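Abbfa_003403 (Acinetobacter baumannii, PDB 4ZXH) probably assembles a peptide product as a four-domain nonribosomal peptide synthetase, with condensation, adenylation, phosphopantetheine-bearing carrier and thioesterase domains in one chain. Local coordinates at residues Leu401-Glu406 / Gly417-Asn422; Asp492-Asn497 / Val507-Leu512; Val911-Gly916 / Pro961-Glu966. One frame throughout, in Å; residues are numbered along the deposited sequence.

Contact 1. Residues Leu401-Glu406 / Gly417-Asn422; sequences LDITLE and GVLKYN
Thr404 pairs with Lys420 and Glu406 with Val418 as antiparallel hydrogen-bonded pairs, and the axes of strands 403-406 and 417-422 pass 4.7 Å apart at 168°. Asn422 N extends the ladder to Asp402 O (3.0 Å). On one face of the hairpin, Lys420 runs out fully extended and crosses the Glu406 side chain. Its NZ reaches Glu406 OE2 at 2.8 Å, on the syn side but 31° out of the carboxylate plane. Both residues carry CG anti to their own carbonyl carbon (chi1 -65° in Lys420); with their extended chains, this brings the two ends together. Nearer the backbone, on the same face, the CB atoms of Thr404 and Lys420 lie 4.1 Å apart. The other face is mainly apolar: Ile403 CG2 meets Leu419 CD1 at 3.6 Å, and helix 428-447 covers Ile403, Leu405 and Tyr421. The buried Asp402 carboxylate bonds His213 and forms a salt bridge with Arg221. Lys420 NZ also donates to the carbonyls of Gln396 and Gln397, so three acceptors grip a buried ammonium in the condensation domain; such a setting probably favours its charged form and fixes the lysine over the sheet.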
ATOM      1  N   LEU A 401      13.336  -9.969  -1.685  1.00 38.91           N
ATOM      2  CA  LEU A 401      12.392  -9.905  -0.579  1.00 26.69           C
ATOM      3  C   LEU A 401      12.587  -8.639   0.233  1.00 31.27           C
ATOM      4  O   LEU A 401      13.359  -7.774  -0.153  1.00 44.01           O
ATOM      5  CB  LEU A 401      12.541 -11.129   0.310  1.00 27.93           C
ATOM      6  CG  LEU A 401      12.269 -12.480  -0.353  1.00 29.12           C
ATOM      7  CD1 LEU A 401      12.554 -13.593   0.654  1.00 21.71           C
ATOM      8  CD2 LEU A 401      10.825 -12.546  -0.880  1.00 20.59           C
ATOM      9  N   ASP A 402      11.871  -8.523   1.348  1.00 26.32           N
ATOM     10  CA  ASP A 402      12.026  -7.377   2.235  1.00 26.31           C
ATOM     11  C   ASP A 402      13.352  -7.495   2.952  1.00 26.35           C
ATOM     12  O   ASP A 402      14.094  -6.513   3.096  1.00 32.35           O
ATOM     13  CB  ASP A 402      10.885  -7.294   3.250  1.00 27.40           C
ATOM     14  CG  ASP A 402       9.607  -6.742   2.656  1.00 32.66           C
ATOM     15  OD1 ASP A 402       9.511  -6.654   1.415  1.00 42.91           O
ATOM     16  OD2 ASP A 402       8.693  -6.389   3.435  1.00 39.07           O
ATOM     17  N   ILE A 403      13.630  -8.721   3.390  1.00 22.93           N
ATOM     18  CA  ILE A 403      14.857  -9.092   4.086  1.00 23.64           C
ATOM     19  C   ILE A 403      15.251 -10.496   3.647  1.00 27.14           C
ATOM     20  O   ILE A 403      14.383 -11.368   3.510  1.00 29.99           O
ATOM     21  CB  ILE A 403      14.683  -9.101   5.626  1.00 24.90           C
ATOM     22  CG1 ILE A 403      14.269  -7.745   6.156  1.00 33.63           C
ATOM     23  CG2 ILE A 403      15.970  -9.434   6.313  1.00 25.78           C
ATOM     24  CD1 ILE A 403      13.901  -7.798   7.628  1.00 31.11           C
ATOM     25  N   THR A 404      16.541 -10.729   3.430  1.00 23.52           N
ATOM     26  CA  THR A 404      17.030 -12.085   3.256  1.00 23.69           C
ATOM     27  C   THR A 404      18.338 -12.298   4.020  1.00 34.10           C
ATOM     28  O   THR A 404      19.304 -11.566   3.830  1.00 41.68           O
ATOM     29  CB  THR A 404      17.282 -12.447   1.773  1.00 22.71           C
ATOM     30  OG1 THR A 404      16.077 -12.320   1.012  1.00 31.80           O
ATOM     31  CG2 THR A 404      17.781 -13.873   1.667  1.00 23.08           C
ATOM     32  N   LEU A 405      18.363 -13.316   4.868  1.00 25.59           N
ATOM     33  CA  LEU A 405      19.584 -13.752   5.532  1.00 32.55           C
ATOM     34  C   LEU A 405      20.277 -14.856   4.722  1.00 36.08           C
ATOM     35  O   LEU A 405      19.692 -15.913   4.475  1.00 44.36           O
ATOM     36  CB  LEU A 405      19.264 -14.251   6.943  1.00 31.74           C
ATOM     37  CG  LEU A 405      20.430 -14.719   7.792  1.00 36.49           C
ATOM     38  CD1 LEU A 405      21.332 -13.528   8.032  1.00 40.04           C
ATOM     39  CD2 LEU A 405      19.913 -15.275   9.099  1.00 37.39           C
ATOM     40  N   GLU A 406      21.517 -14.617   4.306  1.00 32.07           N
ATOM     41  CA  GLU A 406      22.270 -15.625   3.557  1.00 39.18           C
ATOM     42  C   GLU A 406      23.471 -16.127   4.356  1.00 39.46           C
ATOM     43  O   GLU A 406      24.347 -15.348   4.726  1.00 43.97           O
ATOM     44  CB  GLU A 406      22.733 -15.059   2.215  1.00 39.78           C
ATOM     45  CG  GLU A 406      21.612 -14.491   1.385  1.00 45.69           C
ATOM     46  CD  GLU A 406      22.048 -14.104  -0.018  1.00 63.13           C
ATOM     47  OE1 GLU A 406      23.278 -14.055  -0.272  1.00 70.75           O
ATOM     48  OE2 GLU A 406      21.152 -13.837  -0.863  1.00 67.00           O
ATOM     49  N   GLY A 417      28.147 -14.331   6.793  1.00 38.62           N
ATOM     50  CA  GLY A 417      26.767 -14.085   6.440  1.00 45.31           C
ATOM     51  C   GLY A 417      26.556 -12.789   5.692  1.00 40.79           C
ATOM     52  O   GLY A 417      27.377 -11.864   5.764  1.00 37.66           O
ATOM     53  N   VAL A 418      25.444 -12.736   4.965  1.00 36.24           N
ATOM     54  CA  VAL A 418      25.056 -11.543   4.236  1.00 35.07           C
ATOM     55  C   VAL A 418      23.616 -11.228   4.546  1.00 37.46           C
ATOM     56  O   VAL A 418      22.746 -12.037   4.255  1.00 41.04           O
ATOM     57  CB  VAL A 418      25.192 -11.703   2.707  1.00 31.93           C
ATOM     58  CG1 VAL A 418      25.064 -10.334   2.011  1.00 24.97           C
ATOM     59  CG2 VAL A 418      26.501 -12.337   2.353  1.00 27.99           C
ATOM     60  N   LEU A 419      23.359 -10.063   5.135  1.00 38.81           N
ATOM     61  CA  LEU A 419      21.990  -9.594   5.298  1.00 33.17           C
ATOM     62  C   LEU A 419      21.611  -8.728   4.101  1.00 31.39           C
ATOM     63  O   LEU A 419      22.167  -7.651   3.892  1.00 32.55           O
ATOM     64  CB  LEU A 419      21.798  -8.806   6.601  1.00 31.47           C
ATOM     65  CG  LEU A 419      20.323  -8.410   6.852  1.00 33.26           C
ATOM     66  CD1 LEU A 419      19.455  -9.595   7.226  1.00 27.59           C
ATOM     67  CD2 LEU A 419      20.205  -7.344   7.908  1.00 34.24           C
ATOM     68  N   LYS A 420      20.675  -9.217   3.304  1.00 30.60           N
ATOM     69  CA  LYS A 420      20.147  -8.442   2.188  1.00 25.66           C
ATOM     70  C   LYS A 420      18.869  -7.782   2.618  1.00 26.03           C
ATOM     71  O   LYS A 420      18.029  -8.419   3.262  1.00 28.00           O
ATOM     72  CB  LYS A 420      19.907  -9.333   0.982  1.00 22.40           C
ATOM     73  CG  LYS A 420      21.213  -9.896   0.445  1.00 27.65           C
ATOM     74  CD  LYS A 420      20.973 -10.455  -0.888  1.00 27.10           C
ATOM     75  CE  LYS A 420      22.197 -11.041  -1.467  1.00 26.99           C
ATOM     76  NZ  LYS A 420      21.767 -11.799  -2.673  1.00 29.28           N
ATOM     77  N   TYR A 421      18.723  -6.505   2.276  1.00 30.99           N
ATOM     78  CA  TYR A 421      17.581  -5.712   2.721  1.00 27.12           C
ATOM     79  C   TYR A 421      17.114  -4.751   1.642  1.00 25.41           C
ATOM     80  O   TYR A 421      17.916  -4.190   0.889  1.00 27.86           O
ATOM     81  CB  TYR A 421      17.927  -4.937   3.992  1.00 24.58           C
ATOM     82  CG  TYR A 421      19.017  -3.903   3.825  1.00 28.50           C
ATOM     83  CD1 TYR A 421      20.365  -4.263   3.833  1.00 32.23           C
ATOM     84  CD2 TYR A 421      18.708  -2.559   3.677  1.00 26.44           C
ATOM     85  CE1 TYR A 421      21.377  -3.302   3.678  1.00 36.41           C
ATOM     86  CE2 TYR A 421      19.710  -1.594   3.532  1.00 34.16           C
ATOM     87  CZ  TYR A 421      21.036  -1.965   3.534  1.00 39.69           C
ATOM     88  OH  TYR A 421      22.014  -0.993   3.384  1.00 50.31           O
ATOM     89  N   ASN A 422      15.803  -4.567   1.583  1.00 25.45           N
ATOM     90  CA  ASN A 422      15.159  -3.679   0.624  1.00 21.90           C
ATOM     91  C   ASN A 422      15.355  -2.212   1.030  1.00 29.39           C
ATOM     92  O   ASN A 422      14.861  -1.797   2.081  1.00 33.96           O
ATOM     93  CB  ASN A 422      13.678  -4.061   0.555  1.00 22.56           C
ATOM     94  CG  ASN A 422      12.900  -3.286  -0.479  1.00 27.28           C
ATOM     95  OD1 ASN A 422      13.116  -2.087  -0.697  1.00 23.28           O
ATOM     96  ND2 ASN A 422      11.952  -3.968  -1.110  1.00 36.00           N
TER

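Contact 2. Residues Asp492-Asn497 / Val507-Leu512; sequences DERGDN and VSYREL
A capping box opens helix 509-525 in the adenylation part of the chain, and the turn that follows helix 483-494 docks against this start. Gly495 O accepts from Arg510 N at 2.8 Å, and Asn497 O accepts from Tyr509 N at 3.0 Å, with a C=O...N angle of 177°. Two N-H groups of the helix's first turn are thus taken up by the docked loop. Within the box itself, Ser508 OG caps Glu511 N, while Ser508 N returns a bond to Glu511 OE1 (2.9 Å). The docked loop is a type II' turn from Arg494 to Asn497, in which Gly495 leaves the helix with a positive phi.

Two side-chain pairs carry the rest. Arg494 lays its CB over one face of the Tyr509 ring, 3.8 Å from the centroid and displaced toward the rim, a CH-pi contact; its guanidinium stands almost perpendicular to that ring, with Tyr509 CE2 at the edge of the guanidinium. Further out, Arg510 sends CG anti to its backbone N and bends at chi3, bringing NE to Asp496 OD1 at 2.9 Å. This salt bridge is straight at the hydrogen (165°) and lies in the guanidinium plane, yet it meets the carboxylate from above its plane, and the two flat groups are 62° apart. Asp496 and Arg510 are exposed, whereas Tyr509 is buried.

Tyr509 packs on Gln490 and Ile491 of helix 483-494 and on Ala499 of strand 498-501, and its OH bonds to Gly686 O. Strand 507-508, at the margin of a mixed sheet, pairs antiparallel with strand 498-501, so the contact joins the C-terminal end of helix 483-494 to the N-terminal start of helix 509-525 beside that sheet edge.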
ATOM      1  N   ASP A 492       9.421  46.128  37.713  1.00 67.34           N
ATOM      2  CA  ASP A 492      10.189  47.264  38.233  1.00 74.76           C
ATOM      3  C   ASP A 492      11.032  47.933  37.151  1.00 69.57           C
ATOM      4  O   ASP A 492      11.240  49.145  37.181  1.00 67.60           O
ATOM      5  CB  ASP A 492      11.090  46.822  39.394  1.00 86.73           C
ATOM      6  CG  ASP A 492      10.294  46.375  40.625  1.00 95.94           C
ATOM      7  OD1 ASP A 492       9.137  46.833  40.800  1.00 94.11           O
ATOM      8  OD2 ASP A 492      10.825  45.560  41.415  1.00 97.26           O
ATOM      9  N   GLU A 493      11.504  47.139  36.193  1.00 67.95           N
ATOM     10  CA  GLU A 493      12.378  47.641  35.132  1.00 64.01           C
ATOM     11  C   GLU A 493      11.621  48.172  33.917  1.00 61.31           C
ATOM     12  O   GLU A 493      11.927  49.255  33.415  1.00 60.63           O
ATOM     13  CB  GLU A 493      13.347  46.548  34.678  1.00 57.39           C
ATOM     14  CG  GLU A 493      14.420  46.217  35.692  1.00 63.84           C
ATOM     15  CD  GLU A 493      15.373  45.144  35.204  1.00 80.87           C
ATOM     16  OE1 GLU A 493      15.161  44.615  34.088  1.00 87.53           O
ATOM     17  OE2 GLU A 493      16.334  44.829  35.938  1.00 87.68           O
ATOM     18  N   ARG A 494      10.644  47.409  33.436  1.00 59.16           N
ATOM     19  CA  ARG A 494       9.925  47.785  32.219  1.00 62.57           C
ATOM     20  C   ARG A 494       8.996  48.990  32.416  1.00 66.99           C
ATOM     21  O   ARG A 494       8.615  49.644  31.445  1.00 67.54           O
ATOM     22  CB  ARG A 494       9.132  46.591  31.683  1.00 60.86           C
ATOM     23  CG  ARG A 494      10.014  45.445  31.191  1.00 63.60           C
ATOM     24  CD  ARG A 494      10.884  45.901  30.029  1.00 69.21           C
ATOM     25  NE  ARG A 494      10.075  46.218  28.855  1.00 67.96           N
ATOM     26  CZ  ARG A 494      10.469  47.017  27.870  1.00 70.56           C
ATOM     27  NH1 ARG A 494      11.669  47.585  27.907  1.00 58.76           N
ATOM     28  NH2 ARG A 494       9.658  47.244  26.844  1.00 77.03           N
ATOM     29  N   GLY A 495       8.639  49.277  33.668  1.00 65.44           N
ATOM     30  CA  GLY A 495       7.874  50.470  34.011  1.00 64.77           C
ATOM     31  C   GLY A 495       6.558  50.662  33.274  1.00 69.07           C
ATOM     32  O   GLY A 495       5.583  49.940  33.522  1.00 74.53           O
ATOM     33  N   ASP A 496       6.530  51.633  32.358  1.00 67.23           N
ATOM     34  CA  ASP A 496       5.295  52.009  31.668  1.00 59.69           C
ATOM     35  C   ASP A 496       5.186  51.430  30.252  1.00 58.72           C
ATOM     36  O   ASP A 496       4.214  51.686  29.533  1.00 54.23           O
ATOM     37  CB  ASP A 496       5.163  53.535  31.642  1.00 57.41           C
ATOM     38  CG  ASP A 496       4.722  54.097  32.991  1.00 72.40           C
ATOM     39  OD1 ASP A 496       3.959  53.398  33.700  1.00 66.47           O
ATOM     40  OD2 ASP A 496       5.144  55.220  33.355  1.00 59.82           O
ATOM     41  N   ASN A 497       6.174  50.629  29.863  1.00 55.15           N
ATOM     42  CA  ASN A 497       6.096  49.878  28.616  1.00 59.64           C
ATOM     43  C   ASN A 497       4.927  48.905  28.607  1.00 58.16           C
ATOM     44  O   ASN A 497       4.428  48.507  29.670  1.00 54.27           O
ATOM     45  CB  ASN A 497       7.391  49.108  28.373  1.00 67.20           C
ATOM     46  CG  ASN A 497       8.487  49.973  27.797  1.00 70.37           C
ATOM     47  OD1 ASN A 497       9.535  50.148  28.417  1.00 63.82           O
ATOM     48  ND2 ASN A 497       8.268  50.493  26.589  1.00 75.86           N
ATOM     49  N   VAL A 507      -2.430  47.344  28.738  1.00 60.58           N
ATOM     50  CA  VAL A 507      -1.976  47.382  30.129  1.00 50.10           C
ATOM     51  C   VAL A 507      -0.460  47.465  30.226  1.00 48.97           C
ATOM     52  O   VAL A 507       0.228  46.599  29.706  1.00 53.47           O
ATOM     53  CB  VAL A 507      -2.412  46.124  30.910  1.00 46.28           C
ATOM     54  CG1 VAL A 507      -1.866  46.163  32.324  1.00 38.31           C
ATOM     55  CG2 VAL A 507      -3.915  45.982  30.917  1.00 47.76           C
ATOM     56  N   SER A 508       0.066  48.481  30.905  1.00 43.96           N
ATOM     57  CA  SER A 508       1.512  48.580  31.093  1.00 50.70           C
ATOM     58  C   SER A 508       2.021  47.607  32.168  1.00 56.23           C
ATOM     59  O   SER A 508       1.232  47.042  32.925  1.00 56.40           O
ATOM     60  CB  SER A 508       1.898  50.005  31.474  1.00 52.71           C
ATOM     61  OG  SER A 508       1.451  50.306  32.782  1.00 57.59           O
ATOM     62  N   TYR A 509       3.337  47.428  32.245  1.00 54.53           N
ATOM     63  CA  TYR A 509       3.927  46.588  33.283  1.00 53.23           C
ATOM     64  C   TYR A 509       3.658  47.101  34.710  1.00 54.28           C
ATOM     65  O   TYR A 509       3.379  46.317  35.617  1.00 46.29           O
ATOM     66  CB  TYR A 509       5.430  46.457  33.062  1.00 51.74           C
ATOM     67  CG  TYR A 509       5.817  45.258  32.232  1.00 48.51           C
ATOM     68  CD1 TYR A 509       6.015  44.022  32.830  1.00 40.52           C
ATOM     69  CD2 TYR A 509       5.996  45.363  30.851  1.00 46.46           C
ATOM     70  CE1 TYR A 509       6.366  42.921  32.091  1.00 39.66           C
ATOM     71  CE2 TYR A 509       6.350  44.266  30.092  1.00 42.75           C
ATOM     72  CZ  TYR A 509       6.533  43.039  30.719  1.00 59.76           C
ATOM     73  OH  TYR A 509       6.885  41.918  29.987  1.00 52.43           O
ATOM     74  N   ARG A 510       3.757  48.409  34.906  1.00 51.79           N
ATOM     75  CA  ARG A 510       3.430  49.002  36.192  1.00 55.94           C
ATOM     76  C   ARG A 510       1.984  48.657  36.548  1.00 56.44           C
ATOM     77  O   ARG A 510       1.678  48.245  37.671  1.00 62.08           O
ATOM     78  CB  ARG A 510       3.631  50.519  36.146  1.00 47.34           C
ATOM     79  CG  ARG A 510       3.488  51.225  37.474  1.00 47.95           C
ATOM     80  CD  ARG A 510       3.518  52.745  37.290  1.00 50.92           C
ATOM     81  NE  ARG A 510       4.655  53.207  36.496  1.00 53.28           N
ATOM     82  CZ  ARG A 510       5.888  53.366  36.974  1.00 59.99           C
ATOM     83  NH1 ARG A 510       6.151  53.079  38.244  1.00 58.48           N
ATOM     84  NH2 ARG A 510       6.865  53.799  36.187  1.00 62.59           N
ATOM     85  N   GLU A 511       1.102  48.813  35.566  1.00 50.11           N
ATOM     86  CA  GLU A 511      -0.319  48.563  35.758  1.00 49.03           C
ATOM     87  C   GLU A 511      -0.578  47.094  36.062  1.00 49.49           C
ATOM     88  O   GLU A 511      -1.475  46.761  36.828  1.00 54.50           O
ATOM     89  CB  GLU A 511      -1.109  49.001  34.518  1.00 42.13           C
ATOM     90  CG  GLU A 511      -1.362  50.493  34.460  1.00 57.17           C
ATOM     91  CD  GLU A 511      -2.002  50.958  33.159  1.00 68.53           C
ATOM     92  OE1 GLU A 511      -1.891  50.243  32.132  1.00 67.09           O
ATOM     93  OE2 GLU A 511      -2.622  52.048  33.175  1.00 72.50           O
ATOM     94  N   LEU A 512       0.205  46.219  35.440  1.00 45.07           N
ATOM     95  CA  LEU A 512       0.090  44.786  35.664  1.00 40.19           C
ATOM     96  C   LEU A 512       0.408  44.449  37.112  1.00 45.69           C
ATOM     97  O   LEU A 512      -0.302  43.665  37.743  1.00 42.62           O
ATOM     98  CB  LEU A 512       1.032  44.021  34.734  1.00 43.17           C
ATOM     99  CG  LEU A 512       1.283  42.537  35.035  1.00 44.37           C
ATOM    100  CD1 LEU A 512       0.016  41.719  34.912  1.00 31.85           C
ATOM    101  CD2 LEU A 512       2.370  41.977  34.123  1.00 40.07           C
TER

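Contact 3. Residues Val911-Gly916 / Pro961-Glu966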
ATOM      1  N   VAL A 911     -11.377   2.745   7.616  1.00 36.27           N
ATOM      2  CA  VAL A 911     -12.340   3.793   7.217  1.00 23.29           C
ATOM      3  C   VAL A 911     -11.630   5.103   6.951  1.00 25.81           C
ATOM      4  O   VAL A 911     -10.809   5.547   7.764  1.00 33.37           O
ATOM      5  CB  VAL A 911     -13.375   4.079   8.317  1.00 31.51           C
ATOM      6  CG1 VAL A 911     -14.534   4.911   7.777  1.00 21.58           C
ATOM      7  CG2 VAL A 911     -13.866   2.799   8.903  1.00 50.26           C
ATOM      8  N   ALA A 912     -11.954   5.754   5.848  1.00 20.73           N
ATOM      9  CA  ALA A 912     -11.361   7.057   5.581  1.00 22.13           C
ATOM     10  C   ALA A 912     -12.407   8.151   5.619  1.00 20.83           C
ATOM     11  O   ALA A 912     -13.365   8.126   4.839  1.00 24.55           O
ATOM     12  CB  ALA A 912     -10.654   7.056   4.232  1.00 20.97           C
ATOM     13  N   TYR A 913     -12.230   9.105   6.527  1.00 25.01           N
ATOM     14  CA  TYR A 913     -13.072  10.311   6.557  1.00 25.45           C
ATOM     15  C   TYR A 913     -12.352  11.460   5.828  1.00 35.95           C
ATOM     16  O   TYR A 913     -11.137  11.664   6.027  1.00 28.62           O
ATOM     17  CB  TYR A 913     -13.401  10.717   8.000  1.00 21.03           C
ATOM     18  CG  TYR A 913     -14.004   9.616   8.844  1.00 20.91           C
ATOM     19  CD1 TYR A 913     -15.390   9.501   8.997  1.00 29.90           C
ATOM     20  CD2 TYR A 913     -13.198   8.700   9.485  1.00 20.69           C
ATOM     21  CE1 TYR A 913     -15.956   8.485   9.765  1.00 23.47           C
ATOM     22  CE2 TYR A 913     -13.742   7.681  10.255  1.00 30.66           C
ATOM     23  CZ  TYR A 913     -15.121   7.578  10.394  1.00 32.48           C
ATOM     24  OH  TYR A 913     -15.650   6.559  11.160  1.00 32.75           O
ATOM     25  N   VAL A 914     -13.066  12.190   4.966  1.00 22.51           N
ATOM     26  CA  VAL A 914     -12.427  13.283   4.225  1.00 23.47           C
ATOM     27  C   VAL A 914     -13.280  14.553   4.180  1.00 29.66           C
ATOM     28  O   VAL A 914     -14.512  14.478   4.216  1.00 32.59           O
ATOM     29  CB  VAL A 914     -12.088  12.855   2.784  1.00 24.13           C
ATOM     30  CG1 VAL A 914     -11.011  11.763   2.788  1.00 23.33           C
ATOM     31  CG2 VAL A 914     -13.331  12.369   2.077  1.00 24.62           C
ATOM     32  N   THR A 915     -12.618  15.714   4.132  1.00 26.07           N
ATOM     33  CA  THR A 915     -13.295  17.010   3.902  1.00 37.30           C
ATOM     34  C   THR A 915     -12.674  17.699   2.716  1.00 42.00           C
ATOM     35  O   THR A 915     -11.498  17.504   2.439  1.00 38.15           O
ATOM     36  CB  THR A 915     -13.185  18.007   5.082  1.00 36.99           C
ATOM     37  OG1 THR A 915     -11.808  18.132   5.469  1.00 46.21           O
ATOM     38  CG2 THR A 915     -13.964  17.563   6.255  1.00 35.50           C
ATOM     39  N   GLY A 916     -13.451  18.542   2.049  1.00 52.40           N
ATOM     40  CA  GLY A 916     -12.954  19.292   0.913  1.00 59.17           C
ATOM     41  C   GLY A 916     -14.050  20.035   0.188  1.00 72.89           C
ATOM     42  O   GLY A 916     -15.231  19.803   0.440  1.00 69.92           O
ATOM     43  N   PRO A 961     -18.515   9.556  13.053  1.00 28.37           N
ATOM     44  CA  PRO A 961     -19.665   8.641  13.009  1.00 35.12           C
ATOM     45  C   PRO A 961     -19.206   7.244  12.623  1.00 28.37           C
ATOM     46  O   PRO A 961     -18.236   7.126  11.896  1.00 27.93           O
ATOM     47  CB  PRO A 961     -20.581   9.238  11.933  1.00 25.20           C
ATOM     48  CG  PRO A 961     -19.970  10.533  11.543  1.00 40.04           C
ATOM     49  CD  PRO A 961     -18.519  10.516  11.941  1.00 29.54           C
ATOM     50  N   GLU A 962     -19.864   6.209  13.130  1.00 37.48           N
ATOM     51  CA  GLU A 962     -19.473   4.847  12.791  1.00 34.22           C
ATOM     52  C   GLU A 962     -19.800   4.610  11.328  1.00 30.37           C
ATOM     53  O   GLU A 962     -20.790   5.136  10.814  1.00 33.73           O
ATOM     54  CB  GLU A 962     -20.169   3.820  13.689  1.00 32.05           C
ATOM     55  CG  GLU A 962     -19.961   4.055  15.184  1.00 35.89           C
ATOM     56  CD  GLU A 962     -18.485   4.031  15.621  1.00 51.88           C
ATOM     57  OE1 GLU A 962     -17.725   3.136  15.170  1.00 51.82           O
ATOM     58  OE2 GLU A 962     -18.091   4.903  16.437  1.00 60.69           O
ATOM     59  N   PRO A 963     -18.927   3.873  10.635  1.00 34.59           N
ATOM     60  CA  PRO A 963     -19.145   3.520   9.232  1.00 34.48           C
ATOM     61  C   PRO A 963     -20.123   2.363   9.098  1.00 32.05           C
ATOM     62  O   PRO A 963     -20.184   1.513   9.985  1.00 36.50           O
ATOM     63  CB  PRO A 963     -17.752   3.099   8.759  1.00 30.57           C
ATOM     64  CG  PRO A 963     -17.143   2.522   9.973  1.00 32.88           C
ATOM     65  CD  PRO A 963     -17.628   3.379  11.122  1.00 31.66           C
ATOM     66  N   ILE A 964     -20.872   2.347   8.003  1.00 31.61           N
ATOM     67  CA  ILE A 964     -21.623   1.178   7.592  1.00 29.67           C
ATOM     68  C   ILE A 964     -20.963   0.545   6.361  1.00 29.49           C
ATOM     69  O   ILE A 964     -21.114   1.027   5.241  1.00 42.32           O
ATOM     70  CB  ILE A 964     -23.059   1.554   7.289  1.00 29.05           C
ATOM     71  CG1 ILE A 964     -23.689   2.194   8.521  1.00 32.88           C
ATOM     72  CG2 ILE A 964     -23.833   0.364   6.842  1.00 29.35           C
ATOM     73  CD1 ILE A 964     -25.079   2.753   8.260  1.00 39.30           C
ATOM     74  N   PHE A 965     -20.208  -0.523   6.568  1.00 32.87           N
ATOM     75  CA  PHE A 965     -19.473  -1.163   5.468  1.00 49.49           C
ATOM     76  C   PHE A 965     -20.336  -1.921   4.456  1.00 57.24           C
ATOM     77  O   PHE A 965     -21.224  -2.681   4.844  1.00 57.98           O
ATOM     78  CB  PHE A 965     -18.441  -2.144   6.019  1.00 31.99           C
ATOM     79  CG  PHE A 965     -17.335  -1.501   6.789  1.00 35.22           C
ATOM     80  CD1 PHE A 965     -16.315  -0.826   6.133  1.00 39.56           C
ATOM     81  CD2 PHE A 965     -17.304  -1.573   8.171  1.00 33.45           C
ATOM     82  CE1 PHE A 965     -15.276  -0.231   6.853  1.00 33.00           C
ATOM     83  CE2 PHE A 965     -16.271  -0.980   8.890  1.00 35.52           C
ATOM     84  CZ  PHE A 965     -15.255  -0.317   8.230  1.00 33.79           C
ATOM     85  N   GLU A 966     -20.047  -1.722   3.166  1.00 63.69           N
ATOM     86  CA  GLU A 966     -20.518  -2.614   2.105  1.00 78.20           C
ATOM     87  C   GLU A 966     -20.058  -4.045   2.401  1.00 93.18           C
ATOM     88  O   GLU A 966     -18.871  -4.279   2.639  1.00 96.40           O
ATOM     89  CB  GLU A 966     -19.987  -2.173   0.735  1.00 87.72           C
ATOM     90  CG  GLU A 966     -20.688  -0.959   0.106  1.00102.56           C
ATOM     91  CD  GLU A 966     -20.141  -0.600  -1.289  1.00109.47           C
ATOM     92  OE1 GLU A 966     -19.831  -1.529  -2.074  1.00113.16           O
ATOM     93  OE2 GLU A 966     -20.033   0.611  -1.604  1.00105.51           O
TER
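Tyr913 and Val911, two residues apart on strand 907-916, both direct their side chains at the irregular segment 961-966. With CG anti to the carbonyl carbon (chi1 -53°), the Tyr913 ring extends from the strand until OH donates to Pro961 O at 2.7 Å. The acceptor sits at the edge of the ring, near its plane, and the hydroxyl is tilted 21° from the carbonyl plane, with a C=O...O angle of 158°. Beside this bond the Tyr913 ring and Pro961 run alongside one another, pointing opposite ways, CE1 lying 3.9 Å from Pro961 CD. The Pro963 side chain crosses that of Tyr913 at about a right angle, its CD 3.7 Å from Tyr913 OH.

Val911 serves the other end of the contact with both of its methyls. CG2, anti to the carbonyl carbon, touches Pro963 CG at 3.5 Å and Phe965 CZ also at 3.5 Å; CG1 leans on Pro963 CB at 3.8 Å. The methyl approaches the phenylalanine ring obliquely, while Pro963 CB lies over one face of that ring, toward its rim. Pro963 is thereby held among Val911, Tyr913 and Phe965.

Around this cluster, Phe960 meets the Tyr913 ring edge-to-face, and Phe965 also touches Thr903 and Ala940. Strand 907-916 is the middle strand of a three-stranded sheet in the C-terminal adenylation portion, and one hydrogen bond and apolar contacts pin the extended segment across it. This is consistent with the LPxP-type motif of adenylation-carrier linkers, here with Phe960 in the leucine place.

The three contacts follow one another along the chain without nesting, and none touches another. Contact 1 belongs to the condensation domain, contact 2 to the large adenylation portion, and contact 3 joins strand 907-916 of the small C-terminal adenylation portion to the loop that leads toward helix 977-990. Contact 1 is the one tied to a ligand pocket: the Leu401 side chain lies about 4 Å from the bound 4'-phosphopantetheine. Contacts 1 and 3 have centres 39 Å apart, with nearest atoms about 22 Å apart. Contact 2 is remote from both, its centre 67 Å from that of contact 1; the 54 Å between the centres of contacts 2 and 3 places them far apart although both involve the adenylation portions.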